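Local structure of acyl-coenzyme A thioesterase PaaI (Escherichia coli, 2FS2) at residues Phe34-Met39 with Thr96-Val101. The protein hydrolyses acyl-CoA thioesters in phenylacetate degradation, preferring ring-hydroxylated phenylacetyl-CoA substrates, and works as a homotetramer of hot-dog-fold subunits. Sequence-based numbering, arbitrary orientation.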
ATOM      1  N   PHE B  34      12.996  -7.606 -15.769  1.00 18.39           N
ATOM      2  CA  PHE B  34      12.244  -8.846 -15.655  1.00 19.49           C
ATOM      3  C   PHE B  34      13.129  -9.864 -15.001  1.00 20.43           C
ATOM      4  O   PHE B  34      14.261 -10.073 -15.516  1.00 22.01           O
ATOM      5  CB  PHE B  34      11.766  -9.351 -17.024  1.00 18.03           C
ATOM      6  CG  PHE B  34      11.014 -10.683 -16.970  1.00 22.43           C
ATOM      7  CD1 PHE B  34       9.605 -10.724 -16.629  1.00 13.02           C
ATOM      8  CD2 PHE B  34      11.675 -11.890 -17.269  1.00 16.43           C
ATOM      9  CE1 PHE B  34       8.911 -12.017 -16.563  1.00 17.39           C
ATOM     10  CE2 PHE B  34      10.984 -13.149 -17.181  1.00 19.53           C
ATOM     11  CZ  PHE B  34       9.573 -13.217 -16.847  1.00 17.48           C
ATOM     12  N   ALA B  35      12.604 -10.586 -13.993  1.00 19.85           N
ATOM     13  CA  ALA B  35      13.407 -11.664 -13.310  1.00 21.13           C
ATOM     14  C   ALA B  35      12.443 -12.689 -12.710  1.00 21.77           C
ATOM     15  O   ALA B  35      11.363 -12.299 -12.261  1.00 23.08           O
ATOM     16  CB  ALA B  35      14.261 -11.052 -12.151  1.00 19.78           C
ATOM     17  N   VAL B  36      12.843 -13.953 -12.646  1.00 20.09           N
ATOM     18  CA  VAL B  36      12.061 -15.069 -12.140  1.00 20.34           C
ATOM     19  C   VAL B  36      13.035 -15.800 -11.275  1.00 22.29           C
ATOM     20  O   VAL B  36      14.206 -16.082 -11.713  1.00 22.93           O
ATOM     21  CB  VAL B  36      11.515 -16.009 -13.255  1.00 21.70           C
ATOM     22  CG1 VAL B  36      10.775 -17.225 -12.682  1.00 19.13           C
ATOM     23  CG2 VAL B  36      10.583 -15.341 -14.194  1.00 21.34           C
ATOM     24  N   VAL B  37      12.655 -16.058 -10.029  1.00 21.99           N
ATOM     25  CA  VAL B  37      13.539 -16.709  -9.129  1.00 22.30           C
ATOM     26  C   VAL B  37      12.670 -17.738  -8.463  1.00 23.77           C
ATOM     27  O   VAL B  37      11.441 -17.700  -8.537  1.00 23.50           O
ATOM     28  CB  VAL B  37      14.211 -15.716  -8.067  1.00 22.55           C
ATOM     29  CG1 VAL B  37      15.196 -14.711  -8.766  1.00 20.00           C
ATOM     30  CG2 VAL B  37      13.068 -14.892  -7.255  1.00 22.87           C
ATOM     31  N   THR B  38      13.330 -18.649  -7.790  1.00 24.47           N
ATOM     32  CA  THR B  38      12.705 -19.870  -7.327  1.00 29.14           C
ATOM     33  C   THR B  38      13.260 -20.285  -5.952  1.00 28.85           C
ATOM     34  O   THR B  38      14.379 -19.960  -5.620  1.00 28.05           O
ATOM     35  CB  THR B  38      12.960 -20.916  -8.406  1.00 30.94           C
ATOM     36  OG1 THR B  38      11.898 -21.879  -8.369  1.00 40.26           O
ATOM     37  CG2 THR B  38      14.215 -21.667  -8.089  1.00 29.57           C
HETATM   38  N   MSE B  39      12.459 -20.912  -5.120  1.00 29.16           N
HETATM   39  CA  MSE B  39      12.911 -21.306  -3.793  1.00 31.10           C
HETATM   40  C   MSE B  39      12.015 -22.426  -3.311  1.00 29.93           C
HETATM   41  O   MSE B  39      10.826 -22.418  -3.563  1.00 29.12           O
HETATM   42  CB  MSE B  39      12.753 -20.102  -2.838  1.00 32.22           C
HETATM   43  CG  MSE B  39      12.878 -20.474  -1.375  1.00 40.43           C
HETATM   44 SE   MSE B  39      12.446 -18.885  -0.259  1.00 61.58          SE
HETATM   45  CE  MSE B  39      14.165 -18.279  -0.170  1.00 57.03           C
ATOM     46  N   THR B  96       7.822 -19.735  -7.038  1.00 22.11           N
ATOM     47  CA  THR B  96       8.420 -19.004  -8.113  1.00 24.01           C
ATOM     48  C   THR B  96       7.910 -17.541  -8.009  1.00 23.08           C
ATOM     49  O   THR B  96       6.699 -17.314  -7.960  1.00 23.33           O
ATOM     50  CB  THR B  96       8.006 -19.673  -9.439  1.00 24.72           C
ATOM     51  OG1 THR B  96       8.311 -21.097  -9.379  1.00 30.79           O
ATOM     52  CG2 THR B  96       8.904 -19.255 -10.569  1.00 26.64           C
ATOM     53  N   ALA B  97       8.831 -16.605  -7.911  1.00 21.32           N
ATOM     54  CA  ALA B  97       8.536 -15.150  -7.865  1.00 20.95           C
ATOM     55  C   ALA B  97       8.964 -14.555  -9.208  1.00 19.88           C
ATOM     56  O   ALA B  97      10.134 -14.778  -9.652  1.00 20.19           O
ATOM     57  CB  ALA B  97       9.268 -14.445  -6.656  1.00 18.11           C
ATOM     58  N   THR B  98       8.024 -13.913  -9.896  1.00 16.24           N
ATOM     59  CA  THR B  98       8.271 -13.259 -11.132  1.00 17.64           C
ATOM     60  C   THR B  98       8.067 -11.777 -10.927  1.00 19.49           C
ATOM     61  O   THR B  98       6.997 -11.362 -10.484  1.00 19.18           O
ATOM     62  CB  THR B  98       7.271 -13.709 -12.079  1.00 18.44           C
ATOM     63  OG1 THR B  98       7.468 -15.125 -12.357  1.00 27.79           O
ATOM     64  CG2 THR B  98       7.424 -13.103 -13.481  1.00 14.81           C
ATOM     65  N   ALA B  99       9.051 -10.987 -11.350  1.00 18.52           N
ATOM     66  CA  ALA B  99       8.989  -9.564 -11.161  1.00 17.11           C
ATOM     67  C   ALA B  99       8.981  -8.930 -12.534  1.00 19.30           C
ATOM     68  O   ALA B  99       9.753  -9.314 -13.382  1.00 21.01           O
ATOM     69  CB  ALA B  99      10.200  -9.176 -10.372  1.00 18.83           C
ATOM     70  N   GLN B 100       8.125  -7.948 -12.797  1.00 17.77           N
ATOM     71  CA  GLN B 100       7.979  -7.351 -14.115  1.00 18.30           C
ATOM     72  C   GLN B 100       7.933  -5.831 -13.882  1.00 17.00           C
ATOM     73  O   GLN B 100       7.169  -5.393 -13.017  1.00 14.28           O
ATOM     74  CB  GLN B 100       6.549  -7.546 -14.552  1.00 19.78           C
ATOM     75  CG  GLN B 100       6.199  -8.669 -15.223  1.00 27.42           C
ATOM     76  CD  GLN B 100       4.682  -8.710 -15.356  1.00 28.75           C
ATOM     77  OE1 GLN B 100       4.102  -7.926 -16.108  1.00 28.70           O
ATOM     78  NE2 GLN B 100       4.064  -9.574 -14.620  1.00 30.65           N
ATOM     79  N   VAL B 101       8.684  -5.071 -14.656  1.00 17.73           N
ATOM     80  CA  VAL B 101       8.643  -3.593 -14.617  1.00 16.11           C
ATOM     81  C   VAL B 101       7.226  -3.131 -15.140  1.00 17.03           C
ATOM     82  O   VAL B 101       6.700  -3.665 -16.120  1.00 18.03           O
ATOM     83  CB  VAL B 101       9.826  -2.972 -15.403  1.00 14.55           C
ATOM     84  CG1 VAL B 101       9.810  -3.332 -16.825  1.00 18.47           C
ATOM     85  CG2 VAL B 101       9.821  -1.453 -15.345  1.00 17.19           C
TER
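Strands 34-39 and 96-101 run antiparallel, their axes 4.7 Å apart at closest approach, and two hydrogen-bonded pairs, Ala35 with Ala99 and Val37 with Ala97, join them through four N-H to O=C bonds. Ala99 N reaches Ala35 O at 2.8 Å, nearly straight (167° at the hydrogen), whereas Ala35 N to Ala99 O is longer at 3.2 Å. The same carbonyls take CA-H...O contacts from the non-hydrogen-bonded residues next in line, as from Val36 CA to Ala97 O.

One face carries Phe34, Val36, Thr38, Thr96, Thr98 and Gln100. With CG anti to its backbone N (chi1 178°), Phe34 brings the end of its ring nearer the partner strand, where CE1 lies 3.6 Å from Thr98 CG2 and Gln100 CG sits at the ring edge. Val36 and Thr98 stand side by side, Val36 CG2 3.6 Å from Thr98 OG1, while Val36 CG1 presses tightly on Thr96 CG2 at 3.5 Å. The Thr38 and Thr96 OG1 atoms, 3.8 Å apart, do not bond.

On the other face Val37 CG2 touches Ala97 CB at 3.9 Å. This face packs on helix 54-70, which the sheet wraps in a hot-dog fold: Val37 and Ala99 both rest on Ala64, and Ala35 meets Tyr67. Backbone bonds thus supply the polar links, while buried alanines and valine meet the helix and the threonine face stays partly open to solvent.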